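Local coordinates for leucine aminopeptidase 2 (Saccharomyces cerevisiae, PDB 2XQ0), which cleaves amino-terminal residues, preferentially from di- and tripeptides, as a zinc-dependent aminopeptidase of the M1 family, and has low epoxide hydrolase activity in vitro, at residues Q8-P11 and S12-E16; L288-D292 and R293-D297. All coordinates share one frame; numbering follows the deposited sequence.

Contact 1 of 2, residues Q8-P11 and S12-E16; sequences QRRP and SRSPE
Pro11 and Glu16 meet inside the bend through which the N-terminal segment turns after leaving helix 4-9, in the loop that leads on to strand 28-40 of an M1-family aminopeptidase. The two side chains cross at about a right angle. The proline ring presents its CG, which lies 4.1 Å from Glu16 CB, and the same CG is 3.5 Å from the carbonyl oxygen Arg13 O, a plain van der Waals approach of the ring to the returning backbone. Glu16 carries its CG anti to the backbone N (chi1 180°) and stays extended beyond it, which takes the carboxylate well past the ring; OE2 is hydrogen-bonded to His319. Between Ser14 and Glu16 the chain passes through a cis peptide bond before Pro15.

Arg10, the first residue to leave helical backbone angles, sends its side chain forward along the turn. With CG anti to the backbone N and a bend at chi3 (-70°), its guanidinium approaches the Ser14 hydroxyl obliquely. The two groups are neighbours held by different carboxylates of the same chain: Arg10 NH2 forms a salt bridge with Asp433, whereas Ser14 OG is hydrogen-bonded to Asp427, whose OD2 also takes the backbone N-H of Glu16. No hydrogen bond joins 8-11 to 12-16 directly, and the turn is fastened from outside, largely along helix 428-438, where Arg10 and Pro11 both touch Phe429. At the closest point between the two polar side chains, Arg10 NH1 stands 4.0 Å from Ser14 OG.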
# COMPACT_ATOMS: atom_id res chain seq x y z
N GLN A 8 17.89 -24.43 -9.51
CA GLN A 8 16.87 -25.38 -9.95
C GLN A 8 15.48 -24.77 -10.22
O GLN A 8 14.75 -25.22 -11.11
CB GLN A 8 16.73 -26.52 -8.94
CG GLN A 8 17.74 -27.65 -9.11
CD GLN A 8 17.66 -28.67 -7.98
OE1 GLN A 8 16.98 -28.45 -6.98
NE2 GLN A 8 18.37 -29.79 -8.14
N ARG A 9 15.11 -23.75 -9.44
CA ARG A 9 13.78 -23.15 -9.55
C ARG A 9 13.73 -22.04 -10.60
O ARG A 9 12.67 -21.66 -11.08
CB ARG A 9 13.34 -22.58 -8.21
CG ARG A 9 13.12 -23.62 -7.15
CD ARG A 9 12.06 -23.17 -6.17
NE ARG A 9 12.12 -23.94 -4.93
CZ ARG A 9 11.06 -24.40 -4.28
NH1 ARG A 9 9.84 -24.17 -4.76
NH2 ARG A 9 11.22 -25.09 -3.16
N ARG A 10 14.90 -21.55 -10.96
CA ARG A 10 15.01 -20.41 -11.85
C ARG A 10 14.59 -20.78 -13.27
O ARG A 10 14.92 -21.85 -13.74
CB ARG A 10 16.45 -19.92 -11.85
CG ARG A 10 16.74 -18.96 -12.95
CD ARG A 10 18.17 -19.07 -13.36
NE ARG A 10 19.07 -18.57 -12.34
CZ ARG A 10 19.34 -17.28 -12.16
NH1 ARG A 10 18.76 -16.37 -12.93
NH2 ARG A 10 20.18 -16.91 -11.22
N PRO A 11 13.88 -19.88 -13.95
CA PRO A 11 13.53 -20.17 -15.34
C PRO A 11 14.75 -20.04 -16.25
O PRO A 11 15.75 -19.42 -15.87
CB PRO A 11 12.51 -19.07 -15.67
CG PRO A 11 12.83 -17.97 -14.73
CD PRO A 11 13.29 -18.62 -13.47
N SER A 12 14.66 -20.61 -17.44
CA SER A 12 15.78 -20.61 -18.37
C SER A 12 16.09 -19.18 -18.82
O SER A 12 17.21 -18.86 -19.24
CB SER A 12 15.45 -21.48 -19.58
OG SER A 12 14.22 -21.06 -20.15
N ARG A 13 15.08 -18.33 -18.73
CA ARG A 13 15.24 -16.92 -19.08
C ARG A 13 14.55 -15.98 -18.09
O ARG A 13 13.42 -16.22 -17.66
CB ARG A 13 14.72 -16.69 -20.50
CG ARG A 13 14.91 -15.29 -21.00
CD ARG A 13 14.57 -15.22 -22.48
NE ARG A 13 15.69 -15.66 -23.29
CZ ARG A 13 15.78 -15.44 -24.60
NH1 ARG A 13 14.81 -14.80 -25.23
NH2 ARG A 13 16.85 -15.87 -25.26
N SER A 14 15.26 -14.91 -17.71
CA SER A 14 14.75 -13.92 -16.77
C SER A 14 14.53 -12.60 -17.50
O SER A 14 15.19 -12.35 -18.50
CB SER A 14 15.74 -13.75 -15.61
OG SER A 14 15.55 -14.72 -14.60
N PRO A 15 13.59 -11.75 -17.04
CA PRO A 15 12.68 -11.91 -15.90
C PRO A 15 11.62 -12.97 -16.15
O PRO A 15 11.16 -13.14 -17.27
CB PRO A 15 12.00 -10.53 -15.80
CG PRO A 15 12.84 -9.61 -16.56
CD PRO A 15 13.45 -10.42 -17.65
N GLU A 16 11.23 -13.64 -15.07
CA GLU A 16 10.24 -14.70 -15.11
C GLU A 16 8.93 -14.18 -15.69
O GLU A 16 8.50 -13.06 -15.39
CB GLU A 16 10.01 -15.20 -13.69
CG GLU A 16 8.99 -16.32 -13.59
CD GLU A 16 8.85 -16.81 -12.16
OE1 GLU A 16 9.43 -17.86 -11.84
OE2 GLU A 16 8.17 -16.13 -11.36

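Contact 2 of 2, residues L288-D292 and R293-D297; sequences LLAHD and RSNID. Unlike the reference sequence in segment 288-292: Leu289 (reference Ile).
Asp292 reaches forward over the next residue to Ser294 in an Asx turn. Its CG sits between the backbone N and the carbonyl carbon (chi1 61°), and this rotamer carries OD1 to the amide of Ser294. Ser294 N donates to OD1 at 2.9 Å in a bent bond (135°), and the N-H meets the oxygen from above the carboxylate plane, 46° out of it. The Ser294 hydroxyl is modelled implausibly close to this carboxylate, so its exact place is doubtful.

Arg293 turns away from that pair, extended from CG to NE, and finds its partners on helix 229-239: NH2 is hydrogen-bonded to Trp237 O, and the guanidinium makes a cation-pi contact with the Trp237 ring. Asn295 instead faces back into the loop. Its CB lies 3.6 Å from Leu288 O, ND2 is 4.1 Å from Ala290 CB, and OD1 is hydrogen-bonded to Asn556. A water bridges the two limbs of the loop, donating to Leu288 O at 2.9 Å and accepting from Asn295 N at 2.7 Å. Leu288 bends its CD2 to 3.8 Å from Asn295 O, while its side chain also packs on Val298 and Ile299.

Folded back on itself around a bound water, this loop joins strand 282-284 to helix 297-311, the helix bearing the HExxH zinc-binding motif of M1 aminopeptidases.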
# COMPACT_ATOMS: atom_id res chain seq x y z
N LEU A 288 -4.11 10.29 7.99
CA LEU A 288 -2.72 10.57 8.34
C LEU A 288 -2.65 11.85 9.15
O LEU A 288 -1.69 12.07 9.89
CB LEU A 288 -1.83 10.71 7.10
CG LEU A 288 -1.46 9.45 6.31
CD1 LEU A 288 -0.21 9.71 5.47
CD2 LEU A 288 -1.23 8.29 7.27
N LEU A 289 -3.66 12.71 9.01
CA LEU A 289 -3.66 13.97 9.72
C LEU A 289 -4.13 13.79 11.16
O LEU A 289 -5.31 13.53 11.42
CB LEU A 289 -4.54 15.00 9.02
CG LEU A 289 -3.76 15.84 8.01
CD1 LEU A 289 -3.28 14.96 6.86
CD2 LEU A 289 -4.63 16.98 7.52
N ALA A 290 -3.20 13.98 12.09
CA ALA A 290 -3.47 13.80 13.50
C ALA A 290 -3.29 15.11 14.27
O ALA A 290 -3.57 15.18 15.47
CB ALA A 290 -2.57 12.71 14.07
N HIS A 291 -2.80 16.13 13.58
CA HIS A 291 -2.60 17.46 14.17
C HIS A 291 -1.38 17.54 15.09
O HIS A 291 -1.14 18.59 15.70
CB HIS A 291 -3.86 17.96 14.89
CG HIS A 291 -5.05 18.11 13.99
ND1 HIS A 291 -6.00 17.12 13.83
CD2 HIS A 291 -5.42 19.12 13.16
CE1 HIS A 291 -6.91 17.52 12.96
NE2 HIS A 291 -6.58 18.73 12.54
N ASP A 292 -0.61 16.47 15.19
CA ASP A 292 0.61 16.48 15.99
C ASP A 292 1.82 15.91 15.23
O ASP A 292 2.95 15.97 15.73
CB ASP A 292 0.41 15.71 17.29
CG ASP A 292 0.06 14.26 17.05
OD1 ASP A 292 0.07 13.83 15.87
OD2 ASP A 292 -0.23 13.54 18.03
N ARG A 293 1.56 15.36 14.05
CA ARG A 293 2.59 14.76 13.21
C ARG A 293 3.03 13.35 13.61
O ARG A 293 4.17 12.96 13.37
CB ARG A 293 3.81 15.68 13.09
CG ARG A 293 3.50 16.97 12.39
CD ARG A 293 4.58 18.01 12.57
NE ARG A 293 4.25 19.22 11.84
CZ ARG A 293 4.87 20.39 12.01
NH1 ARG A 293 5.84 20.49 12.91
NH2 ARG A 293 4.52 21.44 11.29
N SER A 294 2.10 12.58 14.17
CA SER A 294 2.39 11.22 14.65
C SER A 294 2.49 10.15 13.56
O SER A 294 3.24 9.18 13.72
CB SER A 294 1.31 10.77 15.63
OG SER A 294 1.10 11.73 16.64
N ASN A 295 1.75 10.32 12.47
CA ASN A 295 1.56 9.24 11.50
C ASN A 295 2.34 9.34 10.20
O ASN A 295 2.00 8.69 9.22
CB ASN A 295 0.08 9.14 11.14
CG ASN A 295 -0.77 8.76 12.31
OD1 ASN A 295 -0.28 8.17 13.27
ND2 ASN A 295 -2.06 9.09 12.24
N ILE A 296 3.39 10.15 10.18
CA ILE A 296 4.00 10.47 8.89
C ILE A 296 4.90 9.38 8.28
O ILE A 296 5.32 9.50 7.12
CB ILE A 296 4.71 11.83 8.94
CG1 ILE A 296 5.59 11.93 10.18
CG2 ILE A 296 3.68 12.96 8.93
CD1 ILE A 296 6.15 13.31 10.38
N ASP A 297 5.16 8.31 9.02
CA ASP A 297 6.03 7.27 8.51
C ASP A 297 5.39 6.64 7.26
O ASP A 297 6.09 6.14 6.37
CB ASP A 297 6.31 6.25 9.60
CG ASP A 297 6.68 6.92 10.92
OD1 ASP A 297 7.00 8.13 10.91
OD2 ASP A 297 6.65 6.23 11.97
O HOH W 1 0.61 12.63 11.55

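How the contacts relate
Contact 1 is a surface turn and contact 2 a partly buried loop; their centres lie 43 Å apart on opposite sides of the chain's centre, and they do not touch. Each is a local fold-back of continuous chain, but no secondary-structure element is shared: 8-16 runs off the end of helix 4-9 and leans on helix 428-438, whereas 288-297 leads into helix 297-311. Their chemistry differs accordingly. Contact 1 has only van der Waals contact between its halves and owes its polar bonds to outside residues, away from the annotated sites. Contact 2 adds an internal backbone-to-carboxylate hydrogen bond and a bridging water, and its Leu288 side chain comes about 8 Å from the bound bestatin.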